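Side-chain contact in mitochondrial RNA-binding protein 2 (Trypanosoma brucei, PDB 2GIA), which binds guide RNA together with its partner, mitochondrial RNA-binding protein 1, in a complex that acts as an RNA matchmaker in mitochondrial RNA editing: residues R104-A107 / V108-R112. Numbering follows the deposited sequence.
Sequences RFLA and VLEGR
Val108, in the last turn of helix 101-109, brings CG2 to 3.6 Å from Arg104 O; its N makes two weak hydrogen bonds, to that oxygen and to Phe105 O. One residue on, Leu109 N gives Phe105 O a nearly straight bond of 3.0 Å (171° at the hydrogen). The CG of Leu109 rests 3.5 Å from the same oxygen, and its side chain reaches Phe127 on strand 123-129. Glu110 follows: its N bonds to Leu106 O at 2.8 Å. With CG turned beside its own N (chi1 -65°), the extended chain of Glu110 runs alongside Leu106, placing OE2 3.8 Å from Leu106 CD2. OE2 also takes part in two hydrogen bonds, from Gln177 on helix 170-187 and with His137 of the chain of mitochondrial RNA-binding protein 1. At Gly111 the helix ends in a Schellman motif: with phi 82°, its N bonds back to Val108 O, while Arg112 N closes on Ala107 O at 2.9 Å. The CB of Arg112 lies near that oxygen too, but the rest of the side chain, bent at chi3, leads away to a salt bridge from NH2 to Glu136 of the mitochondrial RNA-binding protein 1 chain.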
# COMPACT_ATOMS: atom_id res chain seq x y z
N ARG D 104 -7.18 0.41 -16.86
CA ARG D 104 -7.01 1.40 -17.96
C ARG D 104 -6.98 2.83 -17.44
O ARG D 104 -6.25 3.65 -17.97
CB ARG D 104 -8.13 1.29 -19.01
CG ARG D 104 -8.02 -0.05 -19.80
CD ARG D 104 -9.12 -0.16 -20.86
NE ARG D 104 -9.04 -1.42 -21.59
CZ ARG D 104 -8.39 -1.59 -22.74
NH1 ARG D 104 -7.74 -0.59 -23.34
NH2 ARG D 104 -8.41 -2.79 -23.32
N PHE D 105 -7.79 3.11 -16.42
CA PHE D 105 -7.76 4.43 -15.78
C PHE D 105 -6.43 4.55 -15.03
O PHE D 105 -5.79 5.59 -15.08
CB PHE D 105 -8.92 4.57 -14.80
CG PHE D 105 -10.18 5.15 -15.45
CD1 PHE D 105 -10.50 6.49 -15.29
CD2 PHE D 105 -11.00 4.34 -16.22
CE1 PHE D 105 -11.66 7.03 -15.92
CE2 PHE D 105 -12.16 4.86 -16.85
CZ PHE D 105 -12.47 6.20 -16.70
N LEU D 106 -6.02 3.48 -14.32
CA LEU D 106 -4.76 3.53 -13.58
C LEU D 106 -3.62 3.81 -14.55
O LEU D 106 -2.68 4.57 -14.24
CB LEU D 106 -4.51 2.19 -12.80
CG LEU D 106 -5.38 2.14 -11.52
CD1 LEU D 106 -5.34 0.70 -10.95
CD2 LEU D 106 -4.87 3.14 -10.45
N ALA D 107 -3.68 3.20 -15.74
CA ALA D 107 -2.60 3.41 -16.69
C ALA D 107 -2.45 4.89 -17.06
O ALA D 107 -1.34 5.36 -17.28
CB ALA D 107 -2.80 2.54 -17.95
N VAL D 108 -3.57 5.62 -17.10
CA VAL D 108 -3.51 7.05 -17.42
C VAL D 108 -2.95 7.82 -16.21
O VAL D 108 -2.03 8.62 -16.36
CB VAL D 108 -4.91 7.60 -17.83
CG1 VAL D 108 -4.87 9.16 -17.97
CG2 VAL D 108 -5.35 6.95 -19.19
N LEU D 109 -3.47 7.54 -15.02
CA LEU D 109 -3.01 8.21 -13.80
C LEU D 109 -1.52 7.97 -13.55
O LEU D 109 -0.83 8.84 -13.04
CB LEU D 109 -3.82 7.69 -12.58
CG LEU D 109 -5.32 8.07 -12.63
CD1 LEU D 109 -6.21 7.22 -11.71
CD2 LEU D 109 -5.41 9.52 -12.22
N GLU D 110 -1.03 6.81 -13.93
CA GLU D 110 0.37 6.48 -13.66
C GLU D 110 1.31 6.86 -14.79
O GLU D 110 2.49 6.56 -14.74
CB GLU D 110 0.50 4.96 -13.29
CG GLU D 110 -0.22 4.63 -11.98
CD GLU D 110 -0.32 3.14 -11.73
OE1 GLU D 110 0.47 2.40 -12.36
OE2 GLU D 110 -1.16 2.70 -10.92
N GLY D 111 0.75 7.50 -15.83
CA GLY D 111 1.54 8.00 -16.94
C GLY D 111 1.94 7.05 -18.04
O GLY D 111 2.73 7.41 -18.91
N ARG D 112 1.39 5.85 -18.04
CA ARG D 112 1.74 4.89 -19.05
C ARG D 112 0.86 5.04 -20.30
O ARG D 112 1.29 4.71 -21.40
CB ARG D 112 1.63 3.47 -18.47
CG ARG D 112 2.06 2.38 -19.42
CD ARG D 112 1.82 1.00 -18.82
NE ARG D 112 2.79 0.66 -17.77
CZ ARG D 112 3.98 0.14 -18.04
NH1 ARG D 112 4.34 -0.07 -19.30
NH2 ARG D 112 4.78 -0.26 -17.06